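Local coordinates for regulating synaptic membrane exocytosis protein 2 (Rattus norvegicus, PDB 2BWQ) that probably acts in regulated neurotransmitter release at the synapse as a Rab3-interacting protein, here represented by one of its C2 domains, at residues G26-P31 with P123-L128; I45-D50 with R85-E90; L89-W94 with G108-E113. All coordinates share one frame; numbering follows the deposited sequence.

Interaction 1 of 3, residues G26-P31 with P123-L128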
loop_
_atom_site.group_PDB
_atom_site.type_symbol
_atom_site.label_atom_id
_atom_site.label_comp_id
_atom_site.label_asym_id
_atom_site.label_seq_id
_atom_site.Cartn_x
_atom_site.Cartn_y
_atom_site.Cartn_z
ATOM N N GLY A 26 2.812 -6.130 5.557
ATOM C CA GLY A 26 4.286 -6.129 5.596
ATOM C C GLY A 26 4.843 -6.273 4.229
ATOM O O GLY A 26 4.088 -6.391 3.256
ATOM N N ALA A 27 6.162 -6.224 4.138
ATOM C CA ALA A 27 6.856 -6.411 2.866
ATOM C C ALA A 27 7.939 -7.459 3.048
ATOM O O ALA A 27 8.355 -7.703 4.190
ATOM C CB ALA A 27 7.500 -5.083 2.444
ATOM N N LYS A 28 8.288 -8.097 1.963
ATOM C CA LYS A 28 9.421 -9.030 2.012
ATOM C C LYS A 28 10.318 -8.745 0.852
ATOM O O LYS A 28 9.958 -8.099 -0.151
ATOM C CB LYS A 28 8.916 -10.467 1.922
ATOM C CG LYS A 28 8.237 -10.813 0.621
ATOM C CD LYS A 28 7.811 -12.283 0.549
ATOM C CE LYS A 28 7.070 -12.616 -0.736
ATOM N NZ LYS A 28 6.665 -14.051 -0.714
ATOM N N ASP A 29 11.542 -9.306 1.022
ATOM C CA ASP A 29 12.583 -9.296 -0.027
ATOM C C ASP A 29 12.956 -7.873 -0.514
ATOM O O ASP A 29 13.242 -7.656 -1.692
ATOM C CB ASP A 29 12.165 -10.197 -1.217
ATOM C CG ASP A 29 11.948 -11.655 -0.832
ATOM O OD1 ASP A 29 12.540 -12.165 0.167
ATOM O OD2 ASP A 29 11.186 -12.384 -1.524
ATOM N N LEU A 30 12.898 -6.875 0.390
ATOM C CA LEU A 30 13.317 -5.497 -0.006
ATOM C C LEU A 30 14.806 -5.509 -0.353
ATOM O O LEU A 30 15.557 -6.253 0.288
ATOM C CB LEU A 30 13.074 -4.467 1.097
ATOM C CG LEU A 30 11.585 -4.280 1.504
ATOM C CD1 LEU A 30 11.374 -3.094 2.490
ATOM C CD2 LEU A 30 10.654 -4.206 0.206
ATOM N N PRO A 31 15.236 -4.751 -1.342
ATOM C CA PRO A 31 16.658 -4.658 -1.668
ATOM C C PRO A 31 17.392 -3.866 -0.571
ATOM O O PRO A 31 16.933 -2.792 -0.130
ATOM C CB PRO A 31 16.658 -3.862 -2.996
ATOM C CG PRO A 31 15.415 -3.083 -3.012
ATOM C CD PRO A 31 14.405 -3.959 -2.259
ATOM N N PRO A 123 -5.377 -11.417 2.463
ATOM C CA PRO A 123 -4.085 -10.875 2.113
ATOM C C PRO A 123 -3.578 -11.450 0.776
ATOM O O PRO A 123 -3.778 -12.644 0.495
ATOM C CB PRO A 123 -3.161 -11.350 3.273
ATOM C CG PRO A 123 -3.847 -12.583 3.739
ATOM C CD PRO A 123 -5.319 -12.439 3.531
ATOM N N HIS A 124 -2.962 -10.544 -0.001
ATOM C CA HIS A 124 -2.307 -10.952 -1.227
ATOM C C HIS A 124 -0.986 -10.217 -1.348
ATOM O O HIS A 124 -0.859 -9.089 -0.884
ATOM C CB HIS A 124 -3.218 -10.582 -2.415
ATOM C CG HIS A 124 -4.443 -11.428 -2.492
ATOM N ND1 HIS A 124 -5.738 -11.039 -2.238
ATOM C CD2 HIS A 124 -4.496 -12.740 -2.787
ATOM C CE1 HIS A 124 -6.547 -12.087 -2.391
ATOM N NE2 HIS A 124 -5.806 -13.123 -2.697
ATOM N N TRP A 125 -0.044 -10.865 -2.043
ATOM C CA TRP A 125 1.260 -10.246 -2.315
ATOM C C TRP A 125 1.242 -9.521 -3.656
ATOM O O TRP A 125 0.670 -10.021 -4.657
ATOM C CB TRP A 125 2.349 -11.338 -2.385
ATOM C CG TRP A 125 2.701 -11.913 -1.026
ATOM C CD1 TRP A 125 2.351 -13.143 -0.513
ATOM C CD2 TRP A 125 3.463 -11.269 -0.010
ATOM N NE1 TRP A 125 2.884 -13.300 0.745
ATOM C CE2 TRP A 125 3.555 -12.151 1.083
ATOM C CE3 TRP A 125 4.106 -10.035 0.074
ATOM C CZ2 TRP A 125 4.290 -11.836 2.252
ATOM C CZ3 TRP A 125 4.845 -9.721 1.248
ATOM C CH2 TRP A 125 4.879 -10.595 2.315
ATOM N N TYR A 126 1.857 -8.337 -3.715
ATOM C CA TYR A 126 1.997 -7.534 -4.922
ATOM C C TYR A 126 3.474 -7.186 -5.141
ATOM O O TYR A 126 4.139 -6.707 -4.217
ATOM C CB TYR A 126 1.163 -6.214 -4.793
ATOM C CG TYR A 126 -0.334 -6.452 -4.640
ATOM C CD1 TYR A 126 -0.897 -6.733 -3.395
ATOM C CD2 TYR A 126 -1.148 -6.412 -5.754
ATOM C CE1 TYR A 126 -2.254 -6.973 -3.275
ATOM C CE2 TYR A 126 -2.543 -6.617 -5.629
ATOM C CZ TYR A 126 -3.068 -6.891 -4.379
ATOM O OH TYR A 126 -4.439 -7.088 -4.233
ATOM N N LYS A 127 3.883 -7.294 -6.402
ATOM C CA LYS A 127 5.274 -6.941 -6.730
ATOM C C LYS A 127 5.420 -5.446 -6.784
ATOM O O LYS A 127 4.644 -4.749 -7.401
ATOM C CB LYS A 127 5.655 -7.586 -8.055
ATOM C CG LYS A 127 5.961 -9.096 -7.827
ATOM C CD LYS A 127 6.301 -9.904 -9.066
ATOM C CE LYS A 127 6.258 -11.404 -8.715
ATOM N NZ LYS A 127 6.744 -12.283 -9.847
ATOM N N LEU A 128 6.447 -4.938 -6.105
ATOM C CA LEU A 128 6.798 -3.497 -6.211
ATOM C C LEU A 128 7.465 -3.193 -7.541
ATOM O O LEU A 128 8.265 -3.991 -8.047
ATOM C CB LEU A 128 7.779 -3.147 -5.102
ATOM C CG LEU A 128 7.161 -3.087 -3.703
ATOM C CD1 LEU A 128 8.193 -3.253 -2.634
ATOM C CD2 LEU A 128 6.313 -1.808 -3.549
#
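Gly26, Ala27 and Lys28 meet Trp125 across two strands that do not pair: the short axes of 26-28 and 123-127 pass 8.9 Å apart, with N-to-C directions 49° from each other. Both belong to one four-stranded sheet of the C2 beta sandwich, and strand 6-14 lies between them, bonded through its backbone to Gly26 and Lys28 on one border and to His124 on the other. The contact therefore spans an intervening strand, and no hydrogen bond crosses it; side chains do the joining. The Trp125 indole reaches across to strand 19-28, with CA of Ala27 near the ring plane, at the edge, 4.2 Å from CZ3. Deeper down, Leu30 CD2 touches Leu128 CD1 at 3.9 Å, and these two leucines also pack on Leu93 of the facing sheet. Lys28 is the main partner of the indole. Its CG is tucked over the backbone (chi1 64°), and from there the fully extended chain runs across one indole face. CG comes first, 3.6 Å from Trp125 CZ3, and CE then stands over the six-membered ring in a CH-pi contact, 3.8 Å from its centroid. The chain ends in a cation-pi contact, Lys28 NZ resting over the five-membered ring of Trp125, 4.1 Å from the centroid and 12° off the ring normal.

Interaction 2 of 3, residues I45-D50 with R85-E90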
loop_
_atom_site.group_PDB
_atom_site.type_symbol
_atom_site.label_atom_id
_atom_site.label_comp_id
_atom_site.label_asym_id
_atom_site.label_seq_id
_atom_site.Cartn_x
_atom_site.Cartn_y
_atom_site.Cartn_z
ATOM N N ILE A 45 -0.155 5.718 0.948
ATOM C CA ILE A 45 -1.267 5.375 0.069
ATOM C C ILE A 45 -2.080 6.597 -0.237
ATOM O O ILE A 45 -2.452 7.345 0.697
ATOM C CB ILE A 45 -2.141 4.296 0.640
ATOM C CG1 ILE A 45 -1.288 3.060 0.958
ATOM C CG2 ILE A 45 -3.255 3.938 -0.373
ATOM C CD1 ILE A 45 -1.975 1.639 1.281
ATOM N N TYR A 46 -2.354 6.843 -1.502
ATOM C CA TYR A 46 -3.363 7.812 -1.953
ATOM C C TYR A 46 -4.480 7.064 -2.615
ATOM O O TYR A 46 -4.315 6.176 -3.476
ATOM C CB TYR A 46 -2.810 8.804 -2.955
ATOM C CG TYR A 46 -2.079 9.980 -2.397
ATOM C CD1 TYR A 46 -2.779 11.015 -1.816
ATOM C CD2 TYR A 46 -0.686 10.080 -2.452
ATOM C CE1 TYR A 46 -2.129 12.117 -1.319
ATOM C CE2 TYR A 46 -0.029 11.210 -1.938
ATOM C CZ TYR A 46 -0.768 12.187 -1.380
ATOM O OH TYR A 46 -0.096 13.317 -0.887
ATOM N N PHE A 47 -5.703 7.399 -2.206
ATOM C CA PHE A 47 -6.920 6.943 -2.861
ATOM C C PHE A 47 -7.292 8.034 -3.827
ATOM O O PHE A 47 -7.736 9.110 -3.403
ATOM C CB PHE A 47 -8.029 6.758 -1.793
ATOM C CG PHE A 47 -9.258 6.183 -2.307
ATOM C CD1 PHE A 47 -9.233 5.034 -3.109
ATOM C CD2 PHE A 47 -10.489 6.761 -1.942
ATOM C CE1 PHE A 47 -10.369 4.453 -3.535
ATOM C CE2 PHE A 47 -11.685 6.186 -2.376
ATOM C CZ PHE A 47 -11.604 5.012 -3.179
ATOM N N LEU A 48 -7.065 7.771 -5.083
ATOM C CA LEU A 48 -7.215 8.827 -6.145
ATOM C C LEU A 48 -8.484 8.636 -6.926
ATOM O O LEU A 48 -9.027 7.547 -6.992
ATOM C CB LEU A 48 -6.036 8.741 -7.090
ATOM C CG LEU A 48 -4.698 9.000 -6.408
ATOM C CD1 LEU A 48 -3.588 8.756 -7.388
ATOM C CD2 LEU A 48 -4.616 10.436 -5.841
ATOM N N PRO A 49 -9.043 9.680 -7.544
ATOM C CA PRO A 49 -8.577 11.035 -7.503
ATOM C C PRO A 49 -8.842 11.803 -6.249
ATOM O O PRO A 49 -9.371 11.298 -5.216
ATOM C CB PRO A 49 -9.335 11.709 -8.664
ATOM C CG PRO A 49 -10.498 10.954 -8.854
ATOM C CD PRO A 49 -10.242 9.529 -8.388
ATOM N N ASP A 50 -8.534 13.086 -6.449
ATOM C CA ASP A 50 -8.134 13.987 -5.435
ATOM C C ASP A 50 -6.934 13.502 -4.654
ATOM O O ASP A 50 -7.040 12.714 -3.700
ATOM C CB ASP A 50 -9.322 14.525 -4.637
ATOM C CG ASP A 50 -9.994 15.677 -5.373
ATOM O OD1 ASP A 50 -9.857 15.723 -6.636
ATOM O OD2 ASP A 50 -10.647 16.586 -4.792
ATOM N N ARG A 85 -14.947 2.510 -11.068
ATOM C CA ARG A 85 -14.261 2.672 -12.373
ATOM C C ARG A 85 -13.394 3.899 -12.436
ATOM O O ARG A 85 -12.540 4.018 -13.307
ATOM C CB ARG A 85 -15.257 2.685 -13.543
ATOM C CG ARG A 85 -15.797 1.316 -13.878
ATOM C CD ARG A 85 -16.647 1.282 -15.169
ATOM N NE ARG A 85 -17.478 0.076 -15.282
ATOM C CZ ARG A 85 -18.813 0.069 -15.356
ATOM N NH1 ARG A 85 -19.511 1.208 -15.356
ATOM N NH2 ARG A 85 -19.460 -1.089 -15.450
ATOM N N GLU A 86 -13.619 4.808 -11.495
ATOM C CA GLU A 86 -12.941 6.083 -11.426
ATOM C C GLU A 86 -12.061 6.236 -10.182
ATOM O O GLU A 86 -11.788 7.361 -9.738
ATOM C CB GLU A 86 -13.977 7.219 -11.453
ATOM C CG GLU A 86 -14.826 7.310 -12.745
ATOM C CD GLU A 86 -14.021 7.483 -14.043
ATOM O OE1 GLU A 86 -12.792 7.753 -14.021
ATOM O OE2 GLU A 86 -14.627 7.343 -15.133
ATOM N N ARG A 87 -11.701 5.122 -9.533
ATOM C CA ARG A 87 -10.877 5.210 -8.288
ATOM C C ARG A 87 -9.745 4.208 -8.396
ATOM O O ARG A 87 -9.898 3.117 -8.997
ATOM C CB ARG A 87 -11.687 4.819 -7.016
ATOM C CG ARG A 87 -12.861 5.748 -6.788
ATOM C CD ARG A 87 -12.343 7.099 -6.419
ATOM N NE ARG A 87 -13.386 7.930 -5.852
ATOM C CZ ARG A 87 -14.046 8.791 -6.590
ATOM N NH1 ARG A 87 -13.755 8.923 -7.896
ATOM N NH2 ARG A 87 -15.011 9.532 -6.044
ATOM N N MET A 88 -8.624 4.585 -7.804
ATOM C CA MET A 88 -7.468 3.703 -7.715
ATOM C C MET A 88 -6.673 3.975 -6.476
ATOM O O MET A 88 -6.718 5.083 -5.930
ATOM C CB MET A 88 -6.554 3.829 -8.938
ATOM C CG MET A 88 -5.905 5.153 -9.074
ATOM S SD MET A 88 -5.248 5.300 -10.756
ATOM C CE MET A 88 -4.390 6.899 -10.586
ATOM N N LEU A 89 -5.972 2.965 -6.004
ATOM C CA LEU A 89 -5.072 3.122 -4.877
ATOM C C LEU A 89 -3.652 3.186 -5.346
ATOM O O LEU A 89 -3.167 2.265 -6.009
ATOM C CB LEU A 89 -5.201 1.889 -3.938
ATOM C CG LEU A 89 -6.522 1.796 -3.199
ATOM C CD1 LEU A 89 -6.649 0.366 -2.616
ATOM C CD2 LEU A 89 -6.594 2.779 -2.035
ATOM N N GLU A 90 -2.980 4.310 -5.076
ATOM C CA GLU A 90 -1.554 4.465 -5.390
ATOM C C GLU A 90 -0.762 4.182 -4.131
ATOM O O GLU A 90 -0.814 4.919 -3.144
ATOM C CB GLU A 90 -1.297 5.905 -5.882
ATOM C CG GLU A 90 0.184 6.173 -6.166
ATOM C CD GLU A 90 0.477 7.643 -6.027
ATOM O OE1 GLU A 90 0.191 8.366 -6.961
ATOM O OE2 GLU A 90 1.074 8.045 -4.994
#
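Tyr46 pairs with Glu90 and Leu48 with Met88 as antiparallel hydrogen-bonded pairs, with Phe47 and Leu89 as the non-hydrogen-bonded pair between them. Of the four backbone bonds, Leu48 N to Met88 O is 2.8 Å and Met88 N to Leu48 O 3.1 Å. Around these bonds the side chains part to two faces. On the face of Phe47 and Leu89, one methyl, Leu89 CD2, fits between two neighbours, touching Phe47 CD1 at 3.6 Å and Ile45 CG2 at 3.9 Å. The Phe47 ring, its CG swung opposite the backbone N (chi1 -174°), also reaches along the paired strand to Arg87, whose CB lies 3.7 Å from CE1. On the other face Leu48 CD1 meets both the Met88 methyl CE and the Glu90 carboxylate. That carboxylate comes to the Tyr46 ring at its edge, OE2 3.7 Å from CD2, the two planes 76° apart and the side chains lying side by side. At the end of the pairing Arg87 folds back on its own segment. Bent at chi2, it gives NH1 to Glu86 O at 3.1 Å; the oxygen lies in the guanidinium plane, but the nitrogen stands well above the carbonyl plane. The Pro49 ring, following a cis peptide bond, packs against the same NH1 and crosses the arginine at about a right angle. Arg87 NH2 forms a long, weak ion pair with Glu83. The two strands are inner neighbours in one antiparallel sheet of the C2 beta sandwich, 41-48 flanked on its far side by 56-58 and 88-95 by 105-113, while Ile45, Phe47 and Leu89 face strand 19-28 of the opposing sheet through Val22 and Leu20.

Interaction 3 of 3, residues L89-W94 with G108-E113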
loop_
_atom_site.group_PDB
_atom_site.type_symbol
_atom_site.label_atom_id
_atom_site.label_comp_id
_atom_site.label_asym_id
_atom_site.label_seq_id
_atom_site.Cartn_x
_atom_site.Cartn_y
_atom_site.Cartn_z
ATOM N N LEU A 89 -5.972 2.965 -6.004
ATOM C CA LEU A 89 -5.072 3.122 -4.877
ATOM C C LEU A 89 -3.652 3.186 -5.346
ATOM O O LEU A 89 -3.167 2.265 -6.009
ATOM C CB LEU A 89 -5.201 1.889 -3.938
ATOM C CG LEU A 89 -6.522 1.796 -3.199
ATOM C CD1 LEU A 89 -6.649 0.366 -2.616
ATOM C CD2 LEU A 89 -6.594 2.779 -2.035
ATOM N N GLU A 90 -2.980 4.310 -5.076
ATOM C CA GLU A 90 -1.554 4.465 -5.390
ATOM C C GLU A 90 -0.762 4.182 -4.131
ATOM O O GLU A 90 -0.814 4.919 -3.144
ATOM C CB GLU A 90 -1.297 5.905 -5.882
ATOM C CG GLU A 90 0.184 6.173 -6.166
ATOM C CD GLU A 90 0.477 7.643 -6.027
ATOM O OE1 GLU A 90 0.191 8.366 -6.961
ATOM O OE2 GLU A 90 1.074 8.045 -4.994
ATOM N N ILE A 91 -0.081 3.054 -4.145
ATOM C CA ILE A 91 0.654 2.527 -2.981
ATOM C C ILE A 91 2.130 2.596 -3.274
ATOM O O ILE A 91 2.585 2.021 -4.244
ATOM C CB ILE A 91 0.199 1.074 -2.710
ATOM C CG1 ILE A 91 -1.316 1.086 -2.463
ATOM C CG2 ILE A 91 0.998 0.486 -1.520
ATOM C CD1 ILE A 91 -1.949 -0.382 -2.607
ATOM N N THR A 92 2.864 3.362 -2.484
ATOM C CA THR A 92 4.304 3.557 -2.718
ATOM C C THR A 92 5.072 3.221 -1.485
ATOM O O THR A 92 4.636 3.489 -0.358
ATOM C CB THR A 92 4.619 4.996 -3.218
ATOM O OG1 THR A 92 4.100 5.966 -2.294
ATOM C CG2 THR A 92 3.998 5.201 -4.593
ATOM N N LEU A 93 6.275 2.641 -1.695
ATOM C CA LEU A 93 7.157 2.248 -0.597
ATOM C C LEU A 93 8.394 3.153 -0.671
ATOM O O LEU A 93 8.907 3.423 -1.752
ATOM C CB LEU A 93 7.556 0.786 -0.816
ATOM C CG LEU A 93 8.484 0.251 0.295
ATOM C CD1 LEU A 93 7.764 0.084 1.628
ATOM C CD2 LEU A 93 9.122 -1.035 -0.173
ATOM N N TRP A 94 8.884 3.555 0.515
ATOM C CA TRP A 94 9.941 4.558 0.665
ATOM C C TRP A 94 10.926 4.116 1.724
ATOM O O TRP A 94 10.542 3.496 2.705
ATOM C CB TRP A 94 9.357 5.915 1.098
ATOM C CG TRP A 94 8.384 6.408 0.112
ATOM C CD1 TRP A 94 7.026 6.156 0.122
ATOM C CD2 TRP A 94 8.647 7.193 -1.088
ATOM N NE1 TRP A 94 6.456 6.718 -0.989
ATOM C CE2 TRP A 94 7.394 7.369 -1.743
ATOM C CE3 TRP A 94 9.801 7.765 -1.689
ATOM C CZ2 TRP A 94 7.245 8.073 -2.958
ATOM C CZ3 TRP A 94 9.614 8.504 -2.912
ATOM C CH2 TRP A 94 8.370 8.625 -3.521
ATOM N N GLY A 108 9.343 1.727 -4.908
ATOM C CA GLY A 108 8.421 1.081 -5.824
ATOM C C GLY A 108 6.974 1.420 -5.572
ATOM O O GLY A 108 6.632 2.003 -4.551
ATOM N N GLU A 109 6.160 1.104 -6.574
ATOM C CA GLU A 109 4.760 1.498 -6.582
ATOM C C GLU A 109 3.912 0.307 -6.960
ATOM O O GLU A 109 4.303 -0.499 -7.828
ATOM C CB GLU A 109 4.549 2.644 -7.642
ATOM C CG GLU A 109 3.065 3.060 -7.791
ATOM C CD GLU A 109 2.880 4.275 -8.597
ATOM O OE1 GLU A 109 3.806 5.049 -8.673
ATOM O OE2 GLU A 109 1.783 4.406 -9.117
ATOM N N ILE A 110 2.765 0.198 -6.323
ATOM C CA ILE A 110 1.705 -0.712 -6.746
ATOM C C ILE A 110 0.465 0.163 -6.966
ATOM O O ILE A 110 0.087 0.951 -6.108
ATOM C CB ILE A 110 1.446 -1.719 -5.598
ATOM C CG1 ILE A 110 2.683 -2.605 -5.399
ATOM C CG2 ILE A 110 0.160 -2.551 -5.828
ATOM C CD1 ILE A 110 2.786 -3.074 -3.964
ATOM N N LEU A 111 -0.156 0.080 -8.111
ATOM C CA LEU A 111 -1.312 0.948 -8.479
ATOM C C LEU A 111 -2.492 0.015 -8.713
ATOM O O LEU A 111 -2.453 -0.782 -9.681
ATOM C CB LEU A 111 -0.988 1.786 -9.735
ATOM C CG LEU A 111 -2.003 2.828 -10.088
ATOM C CD1 LEU A 111 -2.122 3.901 -8.979
ATOM C CD2 LEU A 111 -1.520 3.489 -11.410
ATOM N N ILE A 112 -3.501 0.080 -7.856
ATOM C CA ILE A 112 -4.606 -0.896 -7.935
ATOM C C ILE A 112 -5.854 -0.172 -8.361
ATOM O O ILE A 112 -6.387 0.653 -7.619
ATOM C CB ILE A 112 -4.801 -1.587 -6.565
ATOM C CG1 ILE A 112 -3.555 -2.385 -6.178
ATOM C CG2 ILE A 112 -6.065 -2.523 -6.602
ATOM C CD1 ILE A 112 -3.676 -3.032 -4.809
ATOM N N GLU A 113 -6.350 -0.462 -9.530
ATOM C CA GLU A 113 -7.658 0.036 -10.002
ATOM C C GLU A 113 -8.780 -0.618 -9.196
ATOM O O GLU A 113 -8.811 -1.870 -9.119
ATOM C CB GLU A 113 -7.859 -0.265 -11.503
ATOM C CG GLU A 113 -6.894 0.551 -12.364
ATOM C CD GLU A 113 -7.326 1.965 -12.544
ATOM O OE1 GLU A 113 -8.380 2.417 -12.074
ATOM O OE2 GLU A 113 -6.538 2.677 -13.191
#
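Thr92 has OG1 between the backbone N and the carbonyl carbon (chi1 55°), which leaves CG2 beside the N and turned to Glu109, whose CG, anti to its own N (chi1 176°), comes to 4.0 Å from that methyl. The two side chains run side by side from a close non-hydrogen-bonded pair. On its other branch Thr92 OG1 accepts a hydrogen bond from Trp94 NE1 at 2.8 Å, the oxygen tilted somewhat from the indole plane; this bond, with the stack on Tyr42, limits the turn of the indole. With a valine here the indole N-H would probably lose this acceptor, leaving the Trp94 ring freer to turn. Next along this face, Glu109 OE2 lies 3.8 Å from Glu90 CG, and the two like-charged carboxylates stay apart. Leu111 folds CD1 back over the paired strand, 3.7 Å from Glu90 CA. The side chains sent to the opposite face, Leu89, Ile91, Leu93, Ile110 and Ile112, are aliphatic: Ile91 CD1 meets Ile112 CD1 at 3.9 Å, and Ile91 and Ile110 sit against Leu7 of the facing sheet. Ile91 and Ile110 exchange two backbone bonds, as do Leu89 and Ile112, and Leu93 N adds one to Gly108 O at 2.9 Å. Gly108 has backbone angles at which any side chain would collide with the preceding carbonyl oxygen, which explains a glycine at this place. These strands form an antiparallel beta hairpin whose second strand, 105-113, is an edge strand of one of the two four-stranded sheets of the C2 sandwich.

In the fold
Interactions 2 and 3 are successive pairings in a single sheet: strand 88-95 bonds to 41-48 on one border and to 105-113 on the other, and Leu89 and Glu90 serve both. Their centres lie 10 Å apart, and Ile45 CD1 reaches Ile91 CG1 at 3.8 Å. Interaction 1 belongs to the opposing sheet, its centre 11 Å from that of interaction 3. The two sheets close on each other there: Leu93 CD2 lies 3.4 Å from Leu128 CD1 and 3.5 Å from Leu30 CD2, and Tyr126 CB meets Ile110 CD1. Interactions 1 and 2 lie on opposite sides of the chain's centre, their nearest atoms about 8 Å apart.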